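Local coordinates for Non-structural polyprotein (Sindbis virus, PDB 4GUA) that probably processes the viral replicase polyprotein through its nsP2 cysteine protease, here still joined to the macro and zinc-binding regions of nsP3, at residues Leu145-Val157 with Pro656-Ile668. Sequence-based numbering, arbitrary orientation.
Sequences LVPVNRNLPHALV and PHTPAFVPARKYI. With SO4 (sulfate ion), chain F.
Leu152, Leu156 and Val146 gather round Tyr667 and Ala664 in an apolar cluster beside a short two-stranded antiparallel sheet (151-152 with 662-663), pairing the family C9 protease region with the C-terminal end of the modelled chain, within the nsP3 zinc-binding region. Leu156 lays CB over one face of the Tyr667 ring, 4.2 Å from its centroid, a CH-pi contact, while Leu152 CD1 reaches CD2 obliquely. Tyrosine suits this place because its ring packs against leucines and Tyr667 OH still accepts a nearly straight bond (176°) from Leu156 N. Ala664 CB packs 3.7 Å from Val146 CG1, and a single methyl suits its place against the backbone oxygens of Pro147 and Arg150. Ile668, with CG1 beside its backbone N (chi1 -57°), carries CD1 to Val148 CB at 3.8 Å. Farther along, Leu152 and Val662 form the hydrogen-bonded pair, Val662 N giving to Leu152 O at 2.8 Å. At the polar edge asparagine suits position 151 because its flat amide stacks on the Phe661 ring, planes 7° apart, while both ends hydrogen-bond: Ser596 on OD1 and Ser598 on ND2 probably fix its rotation, with Asn151 ND2 above the middle of the ring and 3.3 Å from Phe661 CE1.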
ATOM      1  N   LEU A 145      -3.289  -1.735  22.065  1.00 56.09           N
ATOM      2  CA  LEU A 145      -2.075  -1.607  21.265  1.00 53.98           C
ATOM      3  C   LEU A 145      -2.302  -1.852  19.768  1.00 53.07           C
ATOM      4  O   LEU A 145      -1.586  -1.306  18.932  1.00 62.90           O
ATOM      5  CB  LEU A 145      -0.986  -2.545  21.810  1.00 52.98           C
ATOM      6  CG  LEU A 145      -0.580  -2.286  23.274  1.00 51.09           C
ATOM      7  CD1 LEU A 145       0.417  -3.298  23.772  1.00 47.34           C
ATOM      8  CD2 LEU A 145      -0.002  -0.902  23.446  1.00 55.66           C
ATOM      9  N   VAL A 146      -3.283  -2.672  19.421  1.00 52.99           N
ATOM     10  CA  VAL A 146      -3.608  -2.872  18.015  1.00 53.94           C
ATOM     11  C   VAL A 146      -5.074  -2.526  17.791  1.00 55.85           C
ATOM     12  O   VAL A 146      -5.945  -2.943  18.558  1.00 56.59           O
ATOM     13  CB  VAL A 146      -3.370  -4.339  17.583  1.00 56.14           C
ATOM     14  CG1 VAL A 146      -3.562  -4.493  16.093  1.00 61.72           C
ATOM     15  CG2 VAL A 146      -1.980  -4.799  17.968  1.00 52.59           C
ATOM     16  N   PRO A 147      -5.361  -1.779  16.721  1.00 55.85           N
ATOM     17  CA  PRO A 147      -6.754  -1.464  16.396  1.00 57.83           C
ATOM     18  C   PRO A 147      -7.449  -2.709  15.866  1.00 63.83           C
ATOM     19  O   PRO A 147      -6.916  -3.337  14.951  1.00 68.24           O
ATOM     20  CB  PRO A 147      -6.622  -0.404  15.305  1.00 50.47           C
ATOM     21  CG  PRO A 147      -5.351  -0.759  14.623  1.00 51.31           C
ATOM     22  CD  PRO A 147      -4.431  -1.285  15.691  1.00 52.63           C
ATOM     23  N   VAL A 148      -8.632  -3.034  16.368  1.00 62.70           N
ATOM     24  CA  VAL A 148      -9.236  -4.319  16.032  1.00 67.68           C
ATOM     25  C   VAL A 148      -9.901  -4.297  14.657  1.00 68.02           C
ATOM     26  O   VAL A 148     -10.156  -5.346  14.066  1.00 71.86           O
ATOM     27  CB  VAL A 148     -10.268  -4.760  17.099  1.00 66.90           C
ATOM     28  CG1 VAL A 148     -11.532  -3.915  17.010  1.00 66.78           C
ATOM     29  CG2 VAL A 148     -10.599  -6.220  16.929  1.00 64.26           C
ATOM     30  N   ASN A 149     -10.153  -3.102  14.138  1.00 64.35           N
ATOM     31  CA  ASN A 149     -10.900  -2.964  12.893  1.00 56.45           C
ATOM     32  C   ASN A 149     -10.024  -2.918  11.651  1.00 55.16           C
ATOM     33  O   ASN A 149     -10.538  -2.791  10.542  1.00 55.46           O
ATOM     34  CB  ASN A 149     -11.755  -1.701  12.936  1.00 51.18           C
ATOM     35  CG  ASN A 149     -10.921  -0.439  12.940  1.00 56.60           C
ATOM     36  OD1 ASN A 149      -9.969  -0.316  13.713  1.00 55.00           O
ATOM     37  ND2 ASN A 149     -11.250   0.495  12.054  1.00 57.85           N
ATOM     38  N   ARG A 150      -8.711  -3.036  11.830  1.00 55.36           N
ATOM     39  CA  ARG A 150      -7.767  -2.851  10.730  1.00 54.47           C
ATOM     40  C   ARG A 150      -7.211  -4.163  10.191  1.00 54.72           C
ATOM     41  O   ARG A 150      -6.775  -5.024  10.951  1.00 54.71           O
ATOM     42  CB  ARG A 150      -6.604  -1.960  11.192  1.00 54.35           C
ATOM     43  CG  ARG A 150      -5.470  -1.818  10.182  1.00 53.08           C
ATOM     44  CD  ARG A 150      -4.616  -0.586  10.488  1.00 58.37           C
ATOM     45  NE  ARG A 150      -3.446  -0.475   9.616  1.00 52.06           N
ATOM     46  CZ  ARG A 150      -3.472   0.026   8.384  1.00 46.94           C
ATOM     47  NH1 ARG A 150      -4.608   0.466   7.856  1.00 54.31           N
ATOM     48  NH2 ARG A 150      -2.364   0.082   7.670  1.00 46.06           N
ATOM     49  N   ASN A 151      -7.217  -4.312   8.871  1.00 55.09           N
ATOM     50  CA  ASN A 151      -6.463  -5.392   8.251  1.00 50.99           C
ATOM     51  C   ASN A 151      -5.038  -4.907   8.066  1.00 51.22           C
ATOM     52  O   ASN A 151      -4.787  -3.961   7.327  1.00 60.09           O
ATOM     53  CB  ASN A 151      -7.071  -5.800   6.907  1.00 48.18           C
ATOM     54  CG  ASN A 151      -8.260  -6.741   7.063  1.00 56.59           C
ATOM     55  OD1 ASN A 151      -8.530  -7.257   8.157  1.00 57.24           O
ATOM     56  ND2 ASN A 151      -8.972  -6.979   5.963  1.00 56.14           N
ATOM     57  N   LEU A 152      -4.106  -5.565   8.737  1.00 49.11           N
ATOM     58  CA  LEU A 152      -2.719  -5.138   8.731  1.00 51.51           C
ATOM     59  C   LEU A 152      -2.069  -5.512   7.413  1.00 51.10           C
ATOM     60  O   LEU A 152      -2.248  -6.622   6.931  1.00 57.29           O
ATOM     61  CB  LEU A 152      -1.971  -5.782   9.896  1.00 51.48           C
ATOM     62  CG  LEU A 152      -2.577  -5.464  11.265  1.00 52.81           C
ATOM     63  CD1 LEU A 152      -1.953  -6.332  12.344  1.00 56.10           C
ATOM     64  CD2 LEU A 152      -2.410  -3.997  11.596  1.00 53.77           C
ATOM     65  N   PRO A 153      -1.318  -4.578   6.818  1.00 51.60           N
ATOM     66  CA  PRO A 153      -0.693  -4.846   5.521  1.00 50.88           C
ATOM     67  C   PRO A 153       0.385  -5.922   5.614  1.00 54.03           C
ATOM     68  O   PRO A 153       0.722  -6.543   4.605  1.00 54.64           O
ATOM     69  CB  PRO A 153      -0.071  -3.499   5.143  1.00 52.26           C
ATOM     70  CG  PRO A 153       0.135  -2.785   6.434  1.00 52.35           C
ATOM     71  CD  PRO A 153      -0.951  -3.256   7.358  1.00 55.80           C
ATOM     72  N   HIS A 154       0.917  -6.143   6.812  1.00 54.23           N
ATOM     73  CA  HIS A 154       1.983  -7.121   6.998  1.00 53.14           C
ATOM     74  C   HIS A 154       2.029  -7.611   8.446  1.00 52.99           C
ATOM     75  O   HIS A 154       1.439  -7.005   9.337  1.00 52.33           O
ATOM     76  CB  HIS A 154       3.339  -6.527   6.595  1.00 55.20           C
ATOM     77  CG  HIS A 154       3.790  -5.391   7.464  1.00 58.67           C
ATOM     78  ND1 HIS A 154       4.250  -5.576   8.750  1.00 54.77           N
ATOM     79  CD2 HIS A 154       3.855  -4.059   7.231  1.00 59.13           C
ATOM     80  CE1 HIS A 154       4.577  -4.409   9.272  1.00 53.50           C
ATOM     81  NE2 HIS A 154       4.349  -3.472   8.371  1.00 55.89           N
ATOM     82  N   ALA A 155       2.736  -8.714   8.663  1.00 56.53           N
ATOM     83  CA  ALA A 155       2.867  -9.317   9.984  1.00 57.65           C
ATOM     84  C   ALA A 155       3.638  -8.422  10.949  1.00 60.02           C
ATOM     85  O   ALA A 155       4.385  -7.541  10.534  1.00 59.12           O
ATOM     86  CB  ALA A 155       3.567 -10.661   9.863  1.00 52.97           C
ATOM     87  N   LEU A 156       3.463  -8.669  12.242  1.00 60.36           N
ATOM     88  CA  LEU A 156       4.219  -7.967  13.267  1.00 55.36           C
ATOM     89  C   LEU A 156       5.041  -9.004  14.022  1.00 64.34           C
ATOM     90  O   LEU A 156       4.782 -10.205  13.912  1.00 67.99           O
ATOM     91  CB  LEU A 156       3.277  -7.271  14.242  1.00 51.14           C
ATOM     92  CG  LEU A 156       2.181  -6.387  13.659  1.00 49.67           C
ATOM     93  CD1 LEU A 156       1.388  -5.765  14.795  1.00 50.59           C
ATOM     94  CD2 LEU A 156       2.753  -5.317  12.751  1.00 47.84           C
ATOM     95  N   VAL A 157       6.039  -8.557  14.776  1.00 68.33           N
ATOM     96  CA  VAL A 157       6.879  -9.478  15.518  1.00 71.85           C
ATOM     97  C   VAL A 157       6.186  -9.722  16.842  1.00 80.58           C
ATOM     98  O   VAL A 157       5.756  -8.777  17.499  1.00 78.82           O
ATOM     99  CB  VAL A 157       8.279  -8.897  15.775  1.00 61.44           C
ATOM    100  CG1 VAL A 157       8.893  -8.402  14.475  1.00 47.79           C
ATOM    101  CG2 VAL A 157       8.208  -7.770  16.785  1.00 64.93           C
ATOM    102  N   PRO A 656      -5.779  -5.722  -9.366  1.00 66.75           N
ATOM    103  CA  PRO A 656      -7.195  -5.721  -8.964  1.00 59.37           C
ATOM    104  C   PRO A 656      -7.495  -6.431  -7.647  1.00 68.45           C
ATOM    105  O   PRO A 656      -8.513  -6.125  -7.020  1.00 71.75           O
ATOM    106  CB  PRO A 656      -7.880  -6.448 -10.114  1.00 56.02           C
ATOM    107  CG  PRO A 656      -6.842  -7.359 -10.640  1.00 59.73           C
ATOM    108  CD  PRO A 656      -5.531  -6.661 -10.474  1.00 61.78           C
ATOM    109  N   HIS A 657      -6.645  -7.377  -7.252  1.00 65.63           N
ATOM    110  CA  HIS A 657      -6.850  -8.118  -6.009  1.00 64.01           C
ATOM    111  C   HIS A 657      -6.729  -7.235  -4.774  1.00 65.69           C
ATOM    112  O   HIS A 657      -6.021  -6.232  -4.775  1.00 73.16           O
ATOM    113  CB  HIS A 657      -5.839  -9.255  -5.885  1.00 69.50           C
ATOM    114  CG  HIS A 657      -6.072 -10.379  -6.842  1.00 73.30           C
ATOM    115  ND1 HIS A 657      -7.333 -10.846  -7.148  1.00 76.70           N
ATOM    116  CD2 HIS A 657      -5.207 -11.126  -7.567  1.00 70.73           C
ATOM    117  CE1 HIS A 657      -7.234 -11.830  -8.021  1.00 74.31           C
ATOM    118  NE2 HIS A 657      -5.955 -12.019  -8.293  1.00 75.45           N
ATOM    119  N   THR A 658      -7.426  -7.623  -3.715  1.00 59.71           N
ATOM    120  CA  THR A 658      -7.225  -7.008  -2.417  1.00 55.99           C
ATOM    121  C   THR A 658      -5.805  -7.335  -1.964  1.00 63.15           C
ATOM    122  O   THR A 658      -5.416  -8.505  -1.926  1.00 66.58           O
ATOM    123  CB  THR A 658      -8.211  -7.571  -1.376  1.00 51.72           C
ATOM    124  OG1 THR A 658      -9.561  -7.352  -1.806  1.00 54.73           O
ATOM    125  CG2 THR A 658      -7.994  -6.918  -0.020  1.00 47.45           C
ATOM    126  N   PRO A 659      -5.012  -6.311  -1.634  1.00 61.57           N
ATOM    127  CA  PRO A 659      -3.672  -6.643  -1.140  1.00 65.44           C
ATOM    128  C   PRO A 659      -3.750  -7.618   0.032  1.00 67.74           C
ATOM    129  O   PRO A 659      -4.648  -7.494   0.862  1.00 74.18           O
ATOM    130  CB  PRO A 659      -3.122  -5.290  -0.698  1.00 69.15           C
ATOM    131  CG  PRO A 659      -3.843  -4.299  -1.572  1.00 68.93           C
ATOM    132  CD  PRO A 659      -5.221  -4.860  -1.766  1.00 60.22           C
ATOM    133  N   ALA A 660      -2.832  -8.574   0.099  1.00 68.45           N
ATOM    134  CA  ALA A 660      -2.860  -9.558   1.175  1.00 68.40           C
ATOM    135  C   ALA A 660      -2.728  -8.846   2.514  1.00 64.48           C
ATOM    136  O   ALA A 660      -2.172  -7.745   2.589  1.00 58.96           O
ATOM    137  CB  ALA A 660      -1.747 -10.573   1.001  1.00 66.51           C
ATOM    138  N   PHE A 661      -3.266  -9.455   3.568  1.00 58.55           N
ATOM    139  CA  PHE A 661      -3.254  -8.815   4.876  1.00 54.95           C
ATOM    140  C   PHE A 661      -3.292  -9.816   6.006  1.00 52.35           C
ATOM    141  O   PHE A 661      -3.614 -10.980   5.807  1.00 56.60           O
ATOM    142  CB  PHE A 661      -4.470  -7.902   5.020  1.00 52.45           C
ATOM    143  CG  PHE A 661      -5.779  -8.634   4.930  1.00 48.31           C
ATOM    144  CD1 PHE A 661      -6.326  -9.239   6.052  1.00 44.23           C
ATOM    145  CD2 PHE A 661      -6.455  -8.729   3.723  1.00 42.90           C
ATOM    146  CE1 PHE A 661      -7.519  -9.918   5.973  1.00 40.31           C
ATOM    147  CE2 PHE A 661      -7.651  -9.404   3.644  1.00 44.47           C
ATOM    148  CZ  PHE A 661      -8.183 -10.003   4.771  1.00 40.72           C
ATOM    149  N   VAL A 662      -2.993  -9.323   7.203  1.00 57.97           N
ATOM    150  CA  VAL A 662      -3.121 -10.080   8.441  1.00 58.21           C
ATOM    151  C   VAL A 662      -4.210  -9.427   9.297  1.00 60.24           C
ATOM    152  O   VAL A 662      -4.080  -8.266   9.680  1.00 55.48           O
ATOM    153  CB  VAL A 662      -1.799 -10.059   9.237  1.00 50.63           C
ATOM    154  CG1 VAL A 662      -1.872 -10.973  10.452  1.00 50.50           C
ATOM    155  CG2 VAL A 662      -0.646 -10.445   8.346  1.00 50.78           C
ATOM    156  N   PRO A 663      -5.294 -10.161   9.595  1.00 61.08           N
ATOM    157  CA  PRO A 663      -6.332  -9.600  10.467  1.00 62.98           C
ATOM    158  C   PRO A 663      -5.749  -9.139  11.796  1.00 66.98           C
ATOM    159  O   PRO A 663      -5.019  -9.899  12.445  1.00 65.67           O
ATOM    160  CB  PRO A 663      -7.270 -10.787  10.701  1.00 55.93           C
ATOM    161  CG  PRO A 663      -7.033 -11.690   9.570  1.00 57.82           C
ATOM    162  CD  PRO A 663      -5.592 -11.548   9.215  1.00 58.01           C
ATOM    163  N   ALA A 664      -6.070  -7.919  12.209  1.00 65.84           N
ATOM    164  CA  ALA A 664      -5.492  -7.372  13.432  1.00 69.22           C
ATOM    165  C   ALA A 664      -5.851  -8.229  14.646  1.00 71.12           C
ATOM    166  O   ALA A 664      -5.095  -8.297  15.618  1.00 67.25           O
ATOM    167  CB  ALA A 664      -5.954  -5.950  13.641  1.00 69.96           C
ATOM    168  N   ARG A 665      -6.997  -8.896  14.569  1.00 73.93           N
ATOM    169  CA  ARG A 665      -7.505  -9.690  15.678  1.00 72.81           C
ATOM    170  C   ARG A 665      -6.446 -10.694  16.134  1.00 67.19           C
ATOM    171  O   ARG A 665      -6.378 -11.056  17.313  1.00 64.04           O
ATOM    172  CB  ARG A 665      -8.813 -10.389  15.278  1.00 78.72           C
ATOM    173  CG  ARG A 665      -8.633 -11.686  14.508  1.00 81.49           C
ATOM    174  CD  ARG A 665      -9.960 -12.404  14.283  1.00 84.73           C
ATOM    175  NE  ARG A 665     -10.282 -13.326  15.373  1.00 97.46           N
ATOM    176  CZ  ARG A 665      -9.555 -14.389  15.728  1.00 98.50           C
ATOM    177  NH1 ARG A 665      -8.429 -14.702  15.090  1.00 95.46           N
ATOM    178  NH2 ARG A 665      -9.961 -15.145  16.739  1.00 94.96           N
ATOM    179  N   LYS A 666      -5.610 -11.129  15.197  1.00 66.97           N
ATOM    180  CA  LYS A 666      -4.544 -12.076  15.505  1.00 65.08           C
ATOM    181  C   LYS A 666      -3.653 -11.613  16.655  1.00 66.35           C
ATOM    182  O   LYS A 666      -3.196 -12.415  17.462  1.00 70.41           O
ATOM    183  CB  LYS A 666      -3.671 -12.320  14.279  1.00 64.52           C
ATOM    184  CG  LYS A 666      -2.289 -12.838  14.644  1.00 68.41           C
ATOM    185  CD  LYS A 666      -1.574 -13.488  13.472  1.00 71.57           C
ATOM    186  CE  LYS A 666      -0.140 -13.813  13.825  1.00 68.74           C
ATOM    187  NZ  LYS A 666       0.011 -14.132  15.273  1.00 77.52           N
ATOM    188  N   TYR A 667      -3.413 -10.310  16.719  1.00 65.91           N
ATOM    189  CA  TYR A 667      -2.547  -9.717  17.732  1.00 62.83           C
ATOM    190  C   TYR A 667      -3.347  -9.211  18.932  1.00 63.95           C
ATOM    191  O   TYR A 667      -2.840  -8.472  19.778  1.00 62.73           O
ATOM    192  CB  TYR A 667      -1.681  -8.625  17.110  1.00 59.05           C
ATOM    193  CG  TYR A 667      -0.825  -9.168  15.992  1.00 55.63           C
ATOM    194  CD1 TYR A 667       0.330  -9.886  16.272  1.00 57.07           C
ATOM    195  CD2 TYR A 667      -1.182  -8.997  14.666  1.00 56.01           C
ATOM    196  CE1 TYR A 667       1.119 -10.405  15.259  1.00 54.48           C
ATOM    197  CE2 TYR A 667      -0.398  -9.512  13.641  1.00 59.53           C
ATOM    198  CZ  TYR A 667       0.749 -10.218  13.947  1.00 60.30           C
ATOM    199  OH  TYR A 667       1.532 -10.728  12.932  1.00 68.24           O
ATOM    200  N   ILE A 668      -4.612  -9.607  18.986  1.00 68.54           N
ATOM    201  CA  ILE A 668      -5.509  -9.166  20.037  1.00 56.38           C
ATOM    202  C   ILE A 668      -6.237 -10.368  20.633  1.00 62.86           C
ATOM    203  O   ILE A 668      -6.005 -10.724  21.791  1.00 64.91           O
ATOM    204  CB  ILE A 668      -6.571  -8.164  19.490  1.00 58.48           C
ATOM    205  CG1 ILE A 668      -5.898  -6.951  18.839  1.00 62.01           C
ATOM    206  CG2 ILE A 668      -7.526  -7.710  20.588  1.00 48.75           C
ATOM    207  CD1 ILE A 668      -6.821  -6.167  17.905  1.00 66.87           C
TER
HETATM  208  S   SO4 F1703     -13.995  -0.631   9.920  1.00117.83           S
HETATM  209  O1  SO4 F1703     -14.408  -1.956   9.463  1.00115.38           O
HETATM  210  O2  SO4 F1703     -14.681   0.395   9.138  1.00117.33           O
HETATM  211  O3  SO4 F1703     -14.350  -0.476  11.333  1.00114.34           O
HETATM  212  O4  SO4 F1703     -12.550  -0.487   9.737  1.00119.43           O